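Side-chain contacts in N-acetyl-beta-D glucosaminidase (Rhizomucor miehei CAU432, PDB 4ZM6), which probably hydrolyses beta-N-acetylglucosaminides through a glycoside hydrolase family 3 region and, through a GCN5-related region that binds acetyl-CoA, probably acetylates glucosamine: residues A453-Y458 with M487-V492; Q467-K470 with R474-V477. All blocks are in the same frame, centred on the assembly; numbering follows the deposited sequence.

Contact 1: A453-Y458 with M487-V492; sequences ANANLY and MCFPQV
Asn456 and Cys488 bring the backbones of 453-458 and 487-492 closest, with 6.4 Å between their CA atoms. Asn456 lies in a 3-10 turn at 455-457, and Cys488 at the end of one that begins before Met487. No hydrogen bond crosses between the segments; the contact is made by side chains and, on the 453-458 side, by a main-chain carbon. The thiol of Cys488 is at its centre. With SG anti to the carbonyl carbon (chi1 -58°), the sulfur reaches out to the main chain of the 3-10 turn. Cys488 SG lies 3.7 Å from Asn456 CA and equally far from Asn456 CB, so it rests against the start of that side chain. Both side chains set out toward the opposite segment.

Met487 comes in from one flank of the cysteine. Its chain bends at chi3 (-70°), and its side chain runs at a slant past that of Asn456. On the other flank, Phe489 turns one ring edge to Ala455. The methyl carbon Ala455 CB is near the ring plane, 4.3 Å from Phe489 CE2, so this is an edge contact and not packing over a face. Three of the five touching residues, Ala455, Asn456 and Phe489, are buried.

Each loop also has its own hydrogen bonds. Tyr458 N bonds to Ala455 O at 2.8 Å, and a type I turn runs from Phe489 to Val492. Asp485 OD2 accepts from Ala455 N. Helix 459-471 flanks the contact: Gln461 touches Ala455, Val462 touches Cys488 and Val465 touches Phe489. Val477 of strand 475-479 also meets the Phe489 ring, so the ring touches both helix 459-471 and strand 475-479.

Contact 2: Q467-K470 with R474-V477; sequences QAQK and RLVV
Leu475 carries the apolar part of this contact and sets its two methyl groups against one turn of helix 459-471. Leu475 CD1 meets the methyl group of Ala468, with CB 4.2 Å away. The other branch goes to the helix backbone: Leu475 CD2 lies 3.9 Å from Gln469 CA and as near to Gln469 N. The leucine CG stands opposite its own backbone N (chi1 178°), and the fork at CG then spreads the methyls over two successive helix residues.

The polar side chain of Gln469 takes part by van der Waals contact alone. A bend at chi2 (68°) brings its amide back beside the leucine, with Gln469 NE2 4.0 Å from Leu475 CD2. The two side chains cross at about a right angle. No hydrogen bond joins the segments.

Ala468 and Leu475 are buried, and both also touch Ile450 of strand 447-452. The helix therefore packs on two neighbouring parallel strands at once. Strand 447-452, helix 459-471 and strand 475-479 form a beta-alpha-beta unit, and this contact joins its helix to its second strand, as in alpha/beta folds.

Strand 447-452 leads into 453-458, the first segment of contact 1. The chain then runs down helix 459-471, where 467-470 lies, and turns back within a few residues into strand 475-479. Contact 2 closes this short turn. After the strand, the chain returns to 487-492 and closes the longer loop of contact 1, so contact 2 is nested inside it. The two centres are 12 Å apart, and the contacts touch: Val492 packs on Val477, and Gln491 and Val492 lie against Gln469. Contact 1 ties the loop before helix 459-471 to the loop before strand 494-497. Contact 2 ties the C-terminal part of that helix to the start of strand 475-479.

Contact 1: A453-Y458 with M487-V492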
# COMPACT_ATOMS: atom_id res chain seq x y z
N ALA A 453 11.18 33.09 15.55
CA ALA A 453 10.97 31.85 16.27
C ALA A 453 9.47 31.77 16.54
O ALA A 453 8.97 32.43 17.46
CB ALA A 453 11.76 31.84 17.56
N ASN A 454 8.76 31.01 15.71
CA ASN A 454 7.30 30.89 15.76
C ASN A 454 6.60 32.25 15.75
O ASN A 454 5.75 32.54 16.60
CB ASN A 454 6.86 30.04 16.97
CG ASN A 454 7.17 28.56 16.79
OD1 ASN A 454 7.52 28.11 15.70
ND2 ASN A 454 7.02 27.79 17.86
N ALA A 455 6.96 33.09 14.77
CA ALA A 455 6.28 34.36 14.54
C ALA A 455 4.77 34.15 14.42
O ALA A 455 3.99 34.90 14.99
CB ALA A 455 6.83 35.04 13.30
N ASN A 456 4.36 33.10 13.70
CA ASN A 456 2.94 32.74 13.56
C ASN A 456 2.21 32.44 14.88
O ASN A 456 1.04 32.04 14.85
CB ASN A 456 2.76 31.57 12.56
CG ASN A 456 3.14 30.19 13.12
OD1 ASN A 456 2.84 29.16 12.51
ND2 ASN A 456 3.79 30.16 14.28
N LEU A 457 2.92 32.61 16.00
CA LEU A 457 2.36 32.52 17.36
C LEU A 457 2.70 33.74 18.23
O LEU A 457 2.27 33.80 19.38
CB LEU A 457 2.89 31.25 18.04
CG LEU A 457 2.12 29.91 18.00
CD1 LEU A 457 1.12 29.77 16.86
CD2 LEU A 457 3.10 28.74 18.00
N TYR A 458 3.47 34.70 17.70
CA TYR A 458 3.98 35.85 18.48
C TYR A 458 4.01 37.13 17.63
O TYR A 458 5.06 37.50 17.11
CB TYR A 458 5.40 35.56 19.00
CG TYR A 458 5.47 34.51 20.08
CD1 TYR A 458 5.11 34.81 21.39
CD2 TYR A 458 5.90 33.22 19.79
CE1 TYR A 458 5.18 33.84 22.39
CE2 TYR A 458 5.98 32.25 20.78
CZ TYR A 458 5.61 32.57 22.08
OH TYR A 458 5.69 31.60 23.06
N MET A 487 4.02 32.30 6.23
CA MET A 487 2.59 32.45 5.98
C MET A 487 2.07 33.82 6.44
O MET A 487 1.12 34.34 5.87
CB MET A 487 1.81 31.32 6.67
CG MET A 487 1.69 31.48 8.18
SD MET A 487 1.11 29.98 8.98
CE MET A 487 -0.59 29.92 8.41
N CYS A 488 2.72 34.39 7.46
CA CYS A 488 2.38 35.73 7.97
C CYS A 488 3.00 36.90 7.19
O CYS A 488 2.61 38.05 7.40
CB CYS A 488 2.79 35.83 9.45
SG CYS A 488 2.03 34.58 10.51
N PHE A 489 3.95 36.63 6.30
CA PHE A 489 4.56 37.67 5.47
C PHE A 489 5.03 37.13 4.11
O PHE A 489 6.23 37.04 3.85
CB PHE A 489 5.72 38.35 6.23
CG PHE A 489 6.55 37.41 7.07
CD1 PHE A 489 7.62 36.72 6.51
CD2 PHE A 489 6.28 37.24 8.42
CE1 PHE A 489 8.39 35.86 7.29
CE2 PHE A 489 7.04 36.38 9.19
CZ PHE A 489 8.10 35.69 8.63
N PRO A 490 4.08 36.78 3.23
CA PRO A 490 4.45 36.22 1.92
C PRO A 490 5.16 37.19 0.97
O PRO A 490 5.72 36.76 -0.03
CB PRO A 490 3.11 35.78 1.31
CG PRO A 490 2.11 35.84 2.42
CD PRO A 490 2.61 36.86 3.40
N GLN A 491 5.13 38.49 1.29
CA GLN A 491 5.83 39.50 0.49
C GLN A 491 7.34 39.29 0.55
O GLN A 491 8.06 39.62 -0.40
CB GLN A 491 5.52 40.94 0.95
CG GLN A 491 4.22 41.18 1.71
CD GLN A 491 4.35 40.99 3.23
OE1 GLN A 491 5.36 41.34 3.84
NE2 GLN A 491 3.30 40.45 3.84
N VAL A 492 7.82 38.76 1.68
CA VAL A 492 9.24 38.56 1.91
C VAL A 492 9.81 37.68 0.81
O VAL A 492 9.38 36.54 0.63
CB VAL A 492 9.51 37.92 3.29
CG1 VAL A 492 10.97 37.50 3.42
CG2 VAL A 492 9.15 38.90 4.40

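Contact 2: Q467-K470 with R474-V477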
# COMPACT_ATOMS: atom_id res chain seq x y z
N GLN A 467 7.66 45.41 8.96
CA GLN A 467 8.30 46.72 9.02
C GLN A 467 9.58 46.70 8.19
O GLN A 467 9.75 47.50 7.27
CB GLN A 467 8.61 47.10 10.48
CG GLN A 467 9.16 48.51 10.67
CD GLN A 467 9.60 48.81 12.10
OE1 GLN A 467 10.16 49.88 12.37
NE2 GLN A 467 9.35 47.88 13.02
N ALA A 468 10.47 45.76 8.51
CA ALA A 468 11.77 45.65 7.84
C ALA A 468 11.63 45.39 6.34
O ALA A 468 12.46 45.86 5.55
CB ALA A 468 12.60 44.55 8.49
N GLN A 469 10.60 44.65 5.95
CA GLN A 469 10.30 44.42 4.54
C GLN A 469 10.13 45.74 3.77
O GLN A 469 10.57 45.86 2.63
CB GLN A 469 9.05 43.53 4.41
CG GLN A 469 8.30 43.59 3.08
CD GLN A 469 9.05 42.99 1.90
OE1 GLN A 469 8.57 43.03 0.77
NE2 GLN A 469 10.24 42.43 2.15
N LYS A 470 9.51 46.73 4.41
CA LYS A 470 9.28 48.03 3.78
C LYS A 470 10.56 48.86 3.68
O LYS A 470 10.71 49.63 2.73
CB LYS A 470 8.23 48.84 4.56
CG LYS A 470 6.81 48.32 4.42
CD LYS A 470 5.84 49.12 5.26
CE LYS A 470 4.41 49.02 4.74
NZ LYS A 470 3.90 47.62 4.73
N ARG A 474 18.37 44.96 1.73
CA ARG A 474 18.43 43.53 1.42
C ARG A 474 18.12 42.71 2.68
O ARG A 474 18.93 42.62 3.60
CB ARG A 474 19.80 43.16 0.85
CG ARG A 474 20.23 44.04 -0.30
CD ARG A 474 21.60 43.67 -0.83
NE ARG A 474 22.13 44.72 -1.69
CZ ARG A 474 22.72 45.84 -1.26
NH1 ARG A 474 22.87 46.08 0.04
NH2 ARG A 474 23.16 46.73 -2.15
N LEU A 475 16.92 42.13 2.71
CA LEU A 475 16.41 41.42 3.87
C LEU A 475 16.49 39.92 3.64
O LEU A 475 16.21 39.46 2.55
CB LEU A 475 14.94 41.80 4.09
CG LEU A 475 14.20 41.12 5.24
CD1 LEU A 475 14.78 41.57 6.58
CD2 LEU A 475 12.72 41.44 5.16
N VAL A 476 16.89 39.17 4.67
CA VAL A 476 16.72 37.72 4.66
C VAL A 476 16.11 37.33 6.01
O VAL A 476 16.50 37.86 7.04
CB VAL A 476 18.05 36.93 4.39
CG1 VAL A 476 19.14 37.84 3.83
CG2 VAL A 476 18.56 36.20 5.62
N VAL A 477 15.13 36.42 5.98
CA VAL A 477 14.45 35.98 7.19
C VAL A 477 14.68 34.48 7.43
O VAL A 477 14.35 33.65 6.59
CB VAL A 477 12.94 36.25 7.09
CG1 VAL A 477 12.22 35.80 8.36
CG2 VAL A 477 12.69 37.73 6.81